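PDB 7LVO: bifunctional purine biosynthetic protein ADE5,7 from Cryptococcus neoformans var. grubii serotype A, which catalyses the second and fifth steps of de novo purine biosynthesis, this chain being its N-terminal half, which ligates glycine to phosphoribosylamine at the expense of ATP. Local coordinates for residues L52-A57 with E408-G413; G72-M77 with V81-L86; E151-H156 with P327-Y332; A162-T167 with V175-S180; G238-V243 with D260-G265. All coordinates share one frame; numbering follows the deposited sequence.

Contact 1: residues L52-A57 with E408-G413; sequences LAFKLA and EVFHAG
Two different first torsions bring Phe54 and Phe410 together. On helix 47-56 the ring of Phe54 stands anti to its own backbone N (chi1 169°), whereas on strand 407-411 Phe410 swings its CG beside the backbone N (chi1 -60°); each side chain thereby reaches across at about a right angle to the other. The rings meet as an offset edge-to-face pair, the edge of Phe410 directed at the face of Phe54, with centroids 5.5 Å apart and planes inclined at 65°. Phe410 makes the approach with its CE1 and CZ corner: CE1 comes to 3.7 Å from Phe54 CB, and CZ lies 3.9 Å from Phe54 CD2, so the touch falls on the root and one flank of the Phe54 ring rather than on its middle. Phe54 CG sits in the plane of the Phe410 ring.

The far end of the Phe54 ring is met by Glu408, whose chain bends at chi2 and carries the carboxylate to the ring corner, with OE1 3.9 Å from Phe54 CE1. The carboxylate is tilted moderately against the ring. The ring of His50 forms a second edge-to-face contact with Phe410, and His50 ND1 is hydrogen-bonded to the backbone N of His411. The contact thus joins a helix of the N domain to an outermost strand of the five-stranded antiparallel sheet, in the C-domain part of the chain. Its chemistry implies cohesion by dispersion and the weak quadrupolar attraction of an edge-to-face pair, since no hydrogen bond crosses the segments.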
# COMPACT_ATOMS: atom_id res chain seq x y z
N LEU A 52 -7.02 8.22 4.39
CA LEU A 52 -6.12 9.38 4.42
C LEU A 52 -6.91 10.68 4.43
O LEU A 52 -6.62 11.59 5.23
CB LEU A 52 -5.17 9.34 3.22
CG LEU A 52 -4.11 8.26 3.25
CD1 LEU A 52 -3.41 8.14 1.89
CD2 LEU A 52 -3.08 8.53 4.35
N ALA A 53 -7.92 10.80 3.56
CA ALA A 53 -8.79 11.97 3.59
C ALA A 53 -9.41 12.14 4.97
O ALA A 53 -9.58 13.28 5.44
CB ALA A 53 -9.88 11.86 2.52
N PHE A 54 -9.76 11.03 5.61
CA PHE A 54 -10.35 11.09 6.94
C PHE A 54 -9.44 11.83 7.91
O PHE A 54 -9.89 12.73 8.63
CB PHE A 54 -10.63 9.66 7.43
CG PHE A 54 -10.98 9.55 8.88
CD1 PHE A 54 -12.24 9.93 9.34
CD2 PHE A 54 -10.06 9.06 9.79
CE1 PHE A 54 -12.56 9.83 10.68
CE2 PHE A 54 -10.38 8.95 11.14
CZ PHE A 54 -11.64 9.34 11.58
N LYS A 55 -8.16 11.48 7.93
CA LYS A 55 -7.23 12.12 8.86
C LYS A 55 -6.87 13.53 8.42
O LYS A 55 -6.89 14.47 9.22
CB LYS A 55 -5.97 11.27 9.00
CG LYS A 55 -6.19 9.91 9.65
CD LYS A 55 -6.75 10.04 11.08
CE LYS A 55 -5.82 10.85 11.98
NZ LYS A 55 -6.28 10.86 13.40
N LEU A 56 -6.55 13.71 7.13
CA LEU A 56 -6.17 15.03 6.64
C LEU A 56 -7.26 16.06 6.92
O LEU A 56 -6.96 17.22 7.26
CB LEU A 56 -5.85 14.98 5.15
CG LEU A 56 -4.66 14.11 4.75
CD1 LEU A 56 -4.54 14.04 3.24
CD2 LEU A 56 -3.36 14.63 5.37
N ALA A 57 -8.52 15.66 6.80
CA ALA A 57 -9.63 16.60 7.00
C ALA A 57 -9.72 17.08 8.44
O ALA A 57 -10.39 18.09 8.70
CB ALA A 57 -10.95 15.95 6.59
N GLU A 408 -15.16 2.96 12.19
CA GLU A 408 -14.99 3.82 11.03
C GLU A 408 -15.09 2.96 9.78
O GLU A 408 -14.40 1.94 9.67
CB GLU A 408 -13.65 4.57 11.06
CG GLU A 408 -13.54 5.57 12.20
CD GLU A 408 -14.56 6.69 12.09
OE1 GLU A 408 -15.08 6.92 10.99
OE2 GLU A 408 -14.84 7.35 13.13
N VAL A 409 -15.93 3.37 8.84
CA VAL A 409 -16.14 2.66 7.59
C VAL A 409 -15.45 3.44 6.49
O VAL A 409 -15.84 4.57 6.16
CB VAL A 409 -17.63 2.47 7.28
CG1 VAL A 409 -17.81 1.71 5.97
CG2 VAL A 409 -18.33 1.77 8.43
N PHE A 410 -14.43 2.84 5.89
CA PHE A 410 -13.70 3.44 4.77
C PHE A 410 -14.08 2.70 3.50
O PHE A 410 -13.94 1.48 3.41
CB PHE A 410 -12.18 3.38 5.01
CG PHE A 410 -11.74 4.10 6.25
CD1 PHE A 410 -12.00 5.46 6.41
CD2 PHE A 410 -11.07 3.43 7.27
CE1 PHE A 410 -11.59 6.13 7.55
CE2 PHE A 410 -10.66 4.09 8.41
CZ PHE A 410 -10.92 5.44 8.55
N HIS A 411 -14.57 3.45 2.51
CA HIS A 411 -15.03 2.86 1.26
C HIS A 411 -13.87 2.63 0.29
O HIS A 411 -12.95 3.45 0.20
CB HIS A 411 -16.08 3.76 0.60
CG HIS A 411 -17.33 3.96 1.41
ND1 HIS A 411 -18.56 4.18 0.83
CD2 HIS A 411 -17.54 3.96 2.75
CE1 HIS A 411 -19.47 4.32 1.77
NE2 HIS A 411 -18.88 4.19 2.95
N ALA A 412 -13.94 1.53 -0.44
CA ALA A 412 -13.00 1.27 -1.53
C ALA A 412 -13.80 1.27 -2.85
O ALA A 412 -14.00 2.32 -3.43
CB ALA A 412 -12.25 -0.04 -1.30
N GLY A 413 -14.30 0.10 -3.25
CA GLY A 413 -15.07 0.04 -4.48
C GLY A 413 -16.54 0.39 -4.31
O GLY A 413 -17.40 -0.50 -4.34

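Contact 2: residues G72-M77 with V81-L86; sequences GGTALM and VSNLAL
Polar contacts come first, and they centre on Thr74 and Asn83. Thr74 OG1 donates a hydrogen bond of 2.6 Å to Asn83 OD1, arriving in the carbonyl plane on a lone pair at a C=O...donor angle of 116°. The threonine hydroxyl owes this reach to chi1 of 61°, which sets OG1 between the backbone N and the carbonyl carbon, while the two side chains cross at about a right angle. The backbone O of Asn71 is hydrogen-bonded to Asn83 ND2 and also lies within bonding distance of Thr74 OG1, whose single proton would have to be shared.

A water sits between the two backbones, 2.8 Å from Thr74 O and 2.9 Å from Val81 O; it can donate to either, though more acceptors than protons lie near it.

The apolar contact joins Val81 and Met77: Val81 CG2 meets the methyl end of the methionine, Met77 CE, at 3.8 Å, a position the thioether gains by bending at chi3. Two methyls make van der Waals contact with polar atoms: Val81 CG1 lies 3.6 Å from Thr74 O and, next to Thr74, Ala75 CB rests 3.6 Å from Asn83 ND2.

Helix 72-77 and strand 81-83 run at 132° to each other, their axes 6.5 Å apart at the closest. Together with strand 62-67 they form a beta-alpha-beta unit at the border of the parallel sheet of the GAR synthetase N domain.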
# COMPACT_ATOMS: atom_id res chain seq x y z
N GLY A 72 -17.47 6.53 -3.32
CA GLY A 72 -18.70 6.89 -2.65
C GLY A 72 -18.51 7.32 -1.22
O GLY A 72 -19.30 8.12 -0.69
N GLY A 73 -17.47 6.81 -0.56
CA GLY A 73 -17.20 7.23 0.81
C GLY A 73 -16.72 8.67 0.89
O GLY A 73 -17.27 9.48 1.64
N THR A 74 -15.70 9.01 0.10
CA THR A 74 -15.24 10.40 0.06
C THR A 74 -16.32 11.32 -0.47
O THR A 74 -16.38 12.49 -0.07
CB THR A 74 -13.98 10.51 -0.80
OG1 THR A 74 -14.27 10.08 -2.14
CG2 THR A 74 -12.86 9.63 -0.24
N ALA A 75 -17.19 10.82 -1.34
CA ALA A 75 -18.27 11.65 -1.88
C ALA A 75 -19.26 12.06 -0.80
O ALA A 75 -19.90 13.11 -0.91
CB ALA A 75 -18.98 10.91 -3.00
N LEU A 76 -19.39 11.27 0.27
CA LEU A 76 -20.34 11.56 1.33
C LEU A 76 -19.74 12.35 2.49
O LEU A 76 -20.50 12.87 3.32
CB LEU A 76 -20.93 10.25 1.86
CG LEU A 76 -21.83 9.49 0.88
CD1 LEU A 76 -22.19 8.12 1.43
CD2 LEU A 76 -23.08 10.31 0.58
N MET A 77 -18.41 12.45 2.58
CA MET A 77 -17.80 13.16 3.69
C MET A 77 -18.24 14.62 3.73
O MET A 77 -18.51 15.18 4.80
CB MET A 77 -16.28 13.07 3.61
CG MET A 77 -15.73 11.68 3.77
SD MET A 77 -13.93 11.62 3.76
CE MET A 77 -13.56 12.51 5.28
N VAL A 81 -13.76 17.83 1.99
CA VAL A 81 -13.49 16.77 1.03
C VAL A 81 -14.46 16.87 -0.14
O VAL A 81 -15.65 17.12 0.04
CB VAL A 81 -13.59 15.39 1.69
CG1 VAL A 81 -13.40 14.29 0.67
CG2 VAL A 81 -12.58 15.27 2.82
N SER A 82 -13.93 16.67 -1.35
CA SER A 82 -14.76 16.64 -2.55
C SER A 82 -14.10 15.72 -3.57
O SER A 82 -12.88 15.59 -3.61
CB SER A 82 -14.92 18.04 -3.15
OG SER A 82 -13.69 18.53 -3.64
N ASN A 83 -14.93 15.09 -4.39
CA ASN A 83 -14.45 14.22 -5.45
C ASN A 83 -14.28 15.01 -6.75
O ASN A 83 -15.04 15.93 -7.04
CB ASN A 83 -15.41 13.06 -5.68
CG ASN A 83 -15.22 11.94 -4.66
OD1 ASN A 83 -14.50 12.10 -3.68
ND2 ASN A 83 -15.87 10.81 -4.90
N LEU A 84 -13.27 14.64 -7.52
CA LEU A 84 -12.96 15.27 -8.80
C LEU A 84 -12.99 14.20 -9.88
O LEU A 84 -12.05 13.41 -10.01
CB LEU A 84 -11.60 15.97 -8.75
CG LEU A 84 -11.12 16.61 -10.05
CD1 LEU A 84 -12.04 17.74 -10.47
CD2 LEU A 84 -9.68 17.12 -9.88
N ALA A 85 -14.08 14.16 -10.65
CA ALA A 85 -14.24 13.18 -11.73
C ALA A 85 -13.53 13.70 -12.97
O ALA A 85 -14.12 14.26 -13.89
CB ALA A 85 -15.72 12.90 -12.00
N LEU A 86 -12.21 13.52 -12.98
CA LEU A 86 -11.36 13.99 -14.06
C LEU A 86 -10.27 12.96 -14.33
O LEU A 86 -9.73 12.36 -13.39
CB LEU A 86 -10.71 15.34 -13.70
CG LEU A 86 -9.90 16.00 -14.81
CD1 LEU A 86 -10.82 16.52 -15.91
CD2 LEU A 86 -9.04 17.13 -14.25
O HOH W 1 -17.58 14.99 0.07

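Contact 3: residues E151-H156 with P327-Y332; sequences EFMARH and PRVLEY
In the ATP-grasp domain, helix 146-155 packs on strand 326-333, the border strand of an antiparallel sheet, and a Met-aromatic contact lies at the heart of the joint. Met153 runs alongside Tyr332, SD standing 5.3 Å from the ring centroid, obliquely placed. The methyl does most of the touching: CE lies 3.3 Å from Tyr332 CE2, and the two side chains slide past each other in opposite directions. Extended beyond CG (chi2 172°, chi3 -163°), the thioether also reaches Val329, whose CG1 is 3.5 Å from Met153 CE. That same valine methyl sits over one face of the Tyr332 ring, near its rim, so the three side chains form one buried cluster.

Between Val329 and Tyr332, residues Leu330 and Glu331 both face Gly319 in a classic beta bulge. Glu331, whose side chain starts out away from the helix, is a predicted magnesium ligand, so this packing probably lies behind the metal site. The phenol of Tyr332 is hydrogen-bonded to Thr301 OG1, which fixes the polar end of the ring. Phe152 flanks the cluster, with Tyr332 OH at the edge of its ring, 4.3 Å from Phe152 CE1.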
# COMPACT_ATOMS: atom_id res chain seq x y z
N GLU A 151 18.51 -6.27 -6.93
CA GLU A 151 19.90 -5.85 -7.07
C GLU A 151 20.25 -4.81 -6.01
O GLU A 151 21.33 -4.87 -5.41
CB GLU A 151 20.14 -5.29 -8.48
CG GLU A 151 21.59 -4.90 -8.75
CD GLU A 151 21.75 -4.06 -10.00
OE1 GLU A 151 20.76 -3.89 -10.75
OE2 GLU A 151 22.87 -3.56 -10.25
N PHE A 152 19.36 -3.84 -5.78
CA PHE A 152 19.59 -2.84 -4.75
C PHE A 152 19.81 -3.49 -3.39
O PHE A 152 20.70 -3.08 -2.64
CB PHE A 152 18.41 -1.87 -4.71
CG PHE A 152 18.47 -0.88 -3.57
CD1 PHE A 152 17.92 -1.19 -2.34
CD2 PHE A 152 19.08 0.35 -3.74
CE1 PHE A 152 17.98 -0.28 -1.30
CE2 PHE A 152 19.14 1.26 -2.70
CZ PHE A 152 18.59 0.94 -1.48
N MET A 153 19.01 -4.51 -3.06
CA MET A 153 19.15 -5.15 -1.76
C MET A 153 20.51 -5.84 -1.63
O MET A 153 21.19 -5.72 -0.61
CB MET A 153 18.01 -6.15 -1.55
CG MET A 153 16.63 -5.53 -1.51
SD MET A 153 15.32 -6.79 -1.51
CE MET A 153 13.89 -5.80 -1.97
N ALA A 154 20.91 -6.57 -2.67
CA ALA A 154 22.19 -7.27 -2.62
C ALA A 154 23.36 -6.30 -2.55
O ALA A 154 24.31 -6.52 -1.80
CB ALA A 154 22.32 -8.20 -3.82
N ARG A 155 23.30 -5.21 -3.33
CA ARG A 155 24.39 -4.25 -3.33
C ARG A 155 24.58 -3.59 -1.98
O ARG A 155 25.69 -3.17 -1.64
CB ARG A 155 24.16 -3.18 -4.41
CG ARG A 155 25.16 -2.05 -4.38
CD ARG A 155 25.05 -1.15 -5.61
NE ARG A 155 23.76 -0.47 -5.69
CZ ARG A 155 22.74 -0.88 -6.42
NH1 ARG A 155 22.81 -1.99 -7.15
NH2 ARG A 155 21.61 -0.18 -6.40
N HIS A 156 23.51 -3.48 -1.19
CA HIS A 156 23.58 -2.85 0.12
C HIS A 156 23.46 -3.85 1.27
O HIS A 156 23.23 -3.44 2.41
CB HIS A 156 22.49 -1.78 0.24
CG HIS A 156 22.65 -0.65 -0.73
ND1 HIS A 156 23.64 0.30 -0.61
CD2 HIS A 156 21.94 -0.32 -1.84
CE1 HIS A 156 23.54 1.17 -1.59
NE2 HIS A 156 22.52 0.82 -2.35
N PRO A 327 14.24 -11.60 9.76
CA PRO A 327 13.42 -10.92 8.76
C PRO A 327 14.06 -10.98 7.38
O PRO A 327 15.28 -10.99 7.23
CB PRO A 327 13.34 -9.47 9.28
CG PRO A 327 13.73 -9.55 10.72
CD PRO A 327 14.69 -10.70 10.83
N ARG A 328 13.20 -11.01 6.36
CA ARG A 328 13.62 -11.00 4.97
C ARG A 328 12.69 -10.09 4.19
O ARG A 328 11.47 -10.14 4.38
CB ARG A 328 13.61 -12.41 4.35
CG ARG A 328 14.55 -13.39 5.03
CD ARG A 328 16.01 -13.03 4.80
NE ARG A 328 16.91 -13.98 5.43
CZ ARG A 328 17.33 -13.90 6.69
NH1 ARG A 328 16.94 -12.91 7.48
NH2 ARG A 328 18.15 -14.83 7.16
N VAL A 329 13.26 -9.27 3.30
CA VAL A 329 12.47 -8.34 2.51
C VAL A 329 11.88 -9.08 1.31
O VAL A 329 12.62 -9.56 0.44
CB VAL A 329 13.32 -7.14 2.05
CG1 VAL A 329 12.50 -6.23 1.16
CG2 VAL A 329 13.86 -6.39 3.26
N LEU A 330 10.55 -9.18 1.27
CA LEU A 330 9.90 -9.77 0.11
C LEU A 330 9.78 -8.77 -1.04
O LEU A 330 10.02 -9.12 -2.20
CB LEU A 330 8.51 -10.28 0.49
CG LEU A 330 8.43 -11.43 1.50
CD1 LEU A 330 6.98 -11.82 1.73
CD2 LEU A 330 9.24 -12.63 1.03
N GLU A 331 9.42 -7.53 -0.73
CA GLU A 331 9.23 -6.52 -1.77
C GLU A 331 9.12 -5.15 -1.13
O GLU A 331 8.71 -5.02 0.03
CB GLU A 331 7.97 -6.81 -2.60
CG GLU A 331 6.69 -6.81 -1.78
CD GLU A 331 5.48 -7.21 -2.59
OE1 GLU A 331 5.65 -7.80 -3.68
OE2 GLU A 331 4.34 -6.93 -2.14
N TYR A 332 9.51 -4.13 -1.89
CA TYR A 332 9.31 -2.74 -1.51
C TYR A 332 8.04 -2.22 -2.18
O TYR A 332 7.83 -2.45 -3.38
CB TYR A 332 10.50 -1.86 -1.91
CG TYR A 332 11.75 -2.06 -1.09
CD1 TYR A 332 11.78 -1.78 0.27
CD2 TYR A 332 12.92 -2.51 -1.69
CE1 TYR A 332 12.93 -1.95 1.01
CE2 TYR A 332 14.08 -2.68 -0.95
CZ TYR A 332 14.08 -2.41 0.39
OH TYR A 332 15.23 -2.58 1.12

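Contact 4: residues A162-T167 with V175-S180; sequences AFRSFT and VAYIKS
The ring of Tyr177 has Arg164 CB over one face, and Phe166 meets the same ring obliquely, nearer its root. This is the joint between strand 163-167, a border strand of an antiparallel sheet, and helix 171-179, the next helix in the chain, within the ATP-grasp domain. Strand and helix run nearly antiparallel, with axes 10.7 Å apart at their closest.

The first contact is a CH-pi interaction. Arg164 CB stands 4.1 Å from the Tyr177 centroid, 21° off the ring normal and displaced toward the rim, and the next carbon, CG, comes 3.6 Å from Tyr177 CE1. It is the aliphatic root of the arginine that does the work: the chain bends at chi2 and chi3, its end leads away from the helix, and the guanidinium plane is turned steeply against that of the ring.

Phe166 approaches mainly with its CZ corner. This CZ is 3.6 Å from Tyr177 CB, while the ring planes lie 53° apart, an inclination that makes the pair neither a stack nor an edge-to-face couple. Tyr177 is sent across to both partners by placing CG anti to the backbone N (chi1 -179°), and its side chain crosses each of theirs at about a right angle. Val232 of the neighbouring strand 229-234 also touches the tyrosine, and Phe166 rests on Asp173 and Ala174 of helix 171-179. Where that helix ends, Ser180 OG donates a hydrogen bond of 2.7 Å back to Tyr177 O, coming from above the carbonyl plane.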
# COMPACT_ATOMS: atom_id res chain seq x y z
N ALA A 162 17.60 -15.34 -1.94
CA ALA A 162 18.49 -15.55 -3.08
C ALA A 162 17.71 -15.44 -4.37
O ALA A 162 16.53 -15.79 -4.44
CB ALA A 162 19.16 -16.92 -2.98
N PHE A 163 18.36 -14.93 -5.42
CA PHE A 163 17.65 -14.61 -6.65
C PHE A 163 18.63 -14.50 -7.81
O PHE A 163 19.85 -14.42 -7.62
CB PHE A 163 16.88 -13.29 -6.51
CG PHE A 163 17.76 -12.07 -6.59
CD1 PHE A 163 18.43 -11.61 -5.47
CD2 PHE A 163 17.94 -11.40 -7.78
CE1 PHE A 163 19.25 -10.49 -5.54
CE2 PHE A 163 18.75 -10.29 -7.86
CZ PHE A 163 19.40 -9.83 -6.74
N ARG A 164 18.07 -14.47 -9.01
CA ARG A 164 18.78 -14.08 -10.22
C ARG A 164 17.76 -13.50 -11.18
O ARG A 164 16.67 -14.04 -11.35
CB ARG A 164 19.52 -15.26 -10.87
CG ARG A 164 20.78 -15.70 -10.14
CD ARG A 164 21.82 -14.58 -10.03
NE ARG A 164 22.17 -13.99 -11.32
CZ ARG A 164 21.89 -12.74 -11.68
NH1 ARG A 164 21.30 -11.89 -10.86
NH2 ARG A 164 22.23 -12.33 -12.90
N SER A 165 18.12 -12.38 -11.81
CA SER A 165 17.23 -11.69 -12.73
C SER A 165 17.56 -12.07 -14.17
O SER A 165 18.70 -12.40 -14.50
CB SER A 165 17.35 -10.17 -12.56
OG SER A 165 16.85 -9.78 -11.30
N PHE A 166 16.53 -12.03 -15.02
CA PHE A 166 16.67 -12.40 -16.42
C PHE A 166 15.83 -11.45 -17.27
O PHE A 166 14.82 -10.92 -16.82
CB PHE A 166 16.21 -13.84 -16.67
CG PHE A 166 16.94 -14.86 -15.84
CD1 PHE A 166 16.49 -15.19 -14.57
CD2 PHE A 166 18.06 -15.50 -16.33
CE1 PHE A 166 17.16 -16.12 -13.81
CE2 PHE A 166 18.73 -16.44 -15.57
CZ PHE A 166 18.28 -16.75 -14.31
N THR A 167 16.26 -11.26 -18.51
CA THR A 167 15.50 -10.52 -19.50
C THR A 167 14.67 -11.48 -20.35
O THR A 167 14.89 -12.70 -20.34
CB THR A 167 16.42 -9.68 -20.39
OG1 THR A 167 17.31 -10.54 -21.11
CG2 THR A 167 17.24 -8.71 -19.54
N VAL A 175 15.66 -21.15 -17.87
CA VAL A 175 15.36 -22.57 -17.76
C VAL A 175 16.54 -23.32 -17.15
O VAL A 175 16.38 -24.14 -16.24
CB VAL A 175 14.97 -23.15 -19.13
CG1 VAL A 175 14.86 -24.67 -19.06
CG2 VAL A 175 13.66 -22.54 -19.62
N ALA A 176 17.75 -23.04 -17.65
CA ALA A 176 18.93 -23.69 -17.11
C ALA A 176 19.12 -23.38 -15.63
O ALA A 176 19.60 -24.23 -14.87
CB ALA A 176 20.17 -23.27 -17.90
N TYR A 177 18.75 -22.17 -15.21
CA TYR A 177 18.90 -21.80 -13.80
C TYR A 177 18.03 -22.66 -12.91
O TYR A 177 18.46 -23.10 -11.84
CB TYR A 177 18.58 -20.32 -13.62
CG TYR A 177 18.73 -19.81 -12.21
CD1 TYR A 177 19.98 -19.73 -11.61
CD2 TYR A 177 17.62 -19.41 -11.47
CE1 TYR A 177 20.12 -19.27 -10.31
CE2 TYR A 177 17.75 -18.95 -10.18
CZ TYR A 177 19.00 -18.88 -9.61
OH TYR A 177 19.14 -18.41 -8.32
N ILE A 178 16.79 -22.92 -13.33
CA ILE A 178 15.91 -23.79 -12.56
C ILE A 178 16.40 -25.23 -12.64
O ILE A 178 16.33 -25.98 -11.66
CB ILE A 178 14.45 -23.66 -13.05
CG1 ILE A 178 13.96 -22.23 -12.85
CG2 ILE A 178 13.55 -24.65 -12.33
CD1 ILE A 178 12.59 -21.95 -13.43
N LYS A 179 16.91 -25.64 -13.80
CA LYS A 179 17.39 -27.01 -13.98
C LYS A 179 18.54 -27.34 -13.04
O LYS A 179 18.77 -28.52 -12.76
CB LYS A 179 17.81 -27.22 -15.43
CG LYS A 179 18.27 -28.62 -15.77
CD LYS A 179 18.69 -28.72 -17.24
CE LYS A 179 19.31 -30.07 -17.56
NZ LYS A 179 19.73 -30.15 -18.99
N SER A 180 19.27 -26.34 -12.55
CA SER A 180 20.41 -26.56 -11.68
C SER A 180 20.04 -26.60 -10.20
O SER A 180 20.94 -26.76 -9.36
CB SER A 180 21.46 -25.46 -11.91
OG SER A 180 20.95 -24.18 -11.59

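Contact 5: residues G238-V243 with D260-G265; sequences GPEISV and DHKRIG
Residues 240-243 form an extended strand, whereas the chain through 260-265 turns a corner at Ile264, and the two backbones are bridged by side chains and water.

The direct link is a salt bridge: Lys262 NZ donates a hydrogen bond of 2.7 Å to Glu240 OE1, using the syn lone pair of that oxygen, on the side of OE2. The second oxygen is further away, with OE2 3.6 Å from Lys262 NZ, so the grip is one-sided. Both chains are extended beyond CG, the lysine fully so (chi2 178°, chi3 175°), and they cross at about a right angle with their charged ends meeting. The methylene next to the ammonium follows it in, Lys262 CE lying 3.2 Å from Glu240 OE1.

A water makes the other tie. It lies 3.0 Å from Asp260 N, whose hydrogen it accepts, and 3.2 Å from Ser242 OG. That hydroxyl is also hydrogen-bonded to Glu340 OE2, so the serine joins the water to a second carboxylate. Just before Asp260, Gln259 NE2 donates to Glu240 O, a further tie.

Lys262 also has Glu331, a predicted magnesium ligand, about 5 Å away between nearest side-chain atoms, and such a neighbour would probably help to stabilise its positive charge. Residues 238-242 fall in the predicted ATP-binding region, consistent with a place at the margin of the nucleotide and metal site of an ATP-grasp ligase.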
# COMPACT_ATOMS: atom_id res chain seq x y z
N GLY A 238 7.33 -18.62 6.33
CA GLY A 238 7.21 -17.84 7.53
C GLY A 238 6.10 -16.81 7.44
O GLY A 238 5.60 -16.51 6.35
N PRO A 239 5.70 -16.26 8.58
CA PRO A 239 4.66 -15.22 8.56
C PRO A 239 5.19 -13.91 8.00
O PRO A 239 6.38 -13.62 8.06
CB PRO A 239 4.26 -15.08 10.03
CG PRO A 239 5.52 -15.44 10.77
CD PRO A 239 6.19 -16.52 9.95
N GLU A 240 4.28 -13.12 7.44
CA GLU A 240 4.61 -11.85 6.84
C GLU A 240 4.13 -10.71 7.72
O GLU A 240 3.12 -10.83 8.43
CB GLU A 240 3.99 -11.73 5.44
CG GLU A 240 4.45 -12.79 4.46
CD GLU A 240 3.87 -12.59 3.07
OE1 GLU A 240 3.53 -11.44 2.71
OE2 GLU A 240 3.76 -13.59 2.33
N ILE A 241 4.86 -9.60 7.68
CA ILE A 241 4.48 -8.38 8.38
C ILE A 241 4.71 -7.20 7.45
O ILE A 241 5.56 -7.25 6.55
CB ILE A 241 5.26 -8.19 9.71
CG1 ILE A 241 6.76 -8.06 9.45
CG2 ILE A 241 4.97 -9.35 10.66
CD1 ILE A 241 7.56 -7.69 10.68
N SER A 242 3.95 -6.14 7.67
CA SER A 242 4.08 -4.90 6.92
C SER A 242 4.65 -3.82 7.85
O SER A 242 4.13 -3.62 8.95
CB SER A 242 2.73 -4.45 6.35
OG SER A 242 2.21 -5.40 5.44
N VAL A 243 5.70 -3.14 7.39
CA VAL A 243 6.32 -2.05 8.13
C VAL A 243 6.24 -0.80 7.26
O VAL A 243 6.96 -0.69 6.27
CB VAL A 243 7.77 -2.36 8.51
CG1 VAL A 243 8.38 -1.20 9.28
CG2 VAL A 243 7.85 -3.65 9.33
N ASP A 260 -1.24 -8.33 7.23
CA ASP A 260 -2.35 -8.34 6.29
C ASP A 260 -2.74 -9.77 5.95
O ASP A 260 -1.94 -10.70 6.06
CB ASP A 260 -1.97 -7.57 5.01
CG ASP A 260 -3.08 -7.56 3.98
OD1 ASP A 260 -4.25 -7.31 4.36
OD2 ASP A 260 -2.79 -7.79 2.79
N HIS A 261 -4.00 -9.94 5.54
CA HIS A 261 -4.54 -11.23 5.13
C HIS A 261 -4.72 -11.20 3.61
O HIS A 261 -5.72 -10.68 3.10
CB HIS A 261 -5.86 -11.52 5.83
CG HIS A 261 -5.73 -11.75 7.30
ND1 HIS A 261 -5.62 -13.01 7.85
CD2 HIS A 261 -5.69 -10.88 8.34
CE1 HIS A 261 -5.52 -12.90 9.16
NE2 HIS A 261 -5.55 -11.63 9.48
N LYS A 262 -3.75 -11.77 2.89
CA LYS A 262 -3.78 -11.70 1.44
C LYS A 262 -4.83 -12.63 0.85
O LYS A 262 -5.45 -12.31 -0.17
CB LYS A 262 -2.40 -12.05 0.87
CG LYS A 262 -1.31 -11.04 1.21
CD LYS A 262 0.05 -11.49 0.66
CE LYS A 262 1.12 -10.43 0.89
NZ LYS A 262 2.45 -10.85 0.35
N ARG A 263 -5.04 -13.79 1.47
CA ARG A 263 -5.90 -14.81 0.88
C ARG A 263 -7.37 -14.56 1.19
O ARG A 263 -7.72 -13.96 2.22
CB ARG A 263 -5.49 -16.20 1.38
CG ARG A 263 -4.14 -16.66 0.83
CD ARG A 263 -3.61 -17.87 1.60
NE ARG A 263 -2.37 -18.38 1.02
CZ ARG A 263 -2.32 -19.31 0.08
NH1 ARG A 263 -3.41 -19.86 -0.42
NH2 ARG A 263 -1.13 -19.71 -0.38
N ILE A 264 -8.24 -15.03 0.29
CA ILE A 264 -9.67 -14.75 0.41
C ILE A 264 -10.33 -15.69 1.40
O ILE A 264 -11.26 -15.30 2.12
CB ILE A 264 -10.32 -14.83 -0.98
CG1 ILE A 264 -11.77 -14.34 -0.92
CG2 ILE A 264 -10.28 -16.26 -1.52
CD1 ILE A 264 -11.92 -12.86 -0.65
N GLY A 265 -9.89 -16.95 1.46
CA GLY A 265 -10.56 -17.94 2.29
C GLY A 265 -10.08 -17.89 3.73
O GLY A 265 -8.91 -17.66 4.02
O HOH W 2 1.60 -8.47 6.26

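Contact 1 closes the longest loop of the five, joining N-domain helix 47-56 to C-domain strand 407-411, and the other four are nested within it. Contact 2 touches it, their centres 10 Å apart, where Met77 CE packs on Phe54 and His411 ND1 on Gly73. Contact 3, in the ATP-grasp domain, encloses contacts 4 and 5 and touches both, with centres 17 Å and 19 Å away. Contacts 3 and 5 share the sheet of strands 240-248 and 326-333, while contacts 1 and 5 both reach the five-stranded sheet. Contacts 3 to 5 thus probably gather around the predicted nucleotide and metal site, whereas contacts 1 and 2 join N- and C-domain parts away from it.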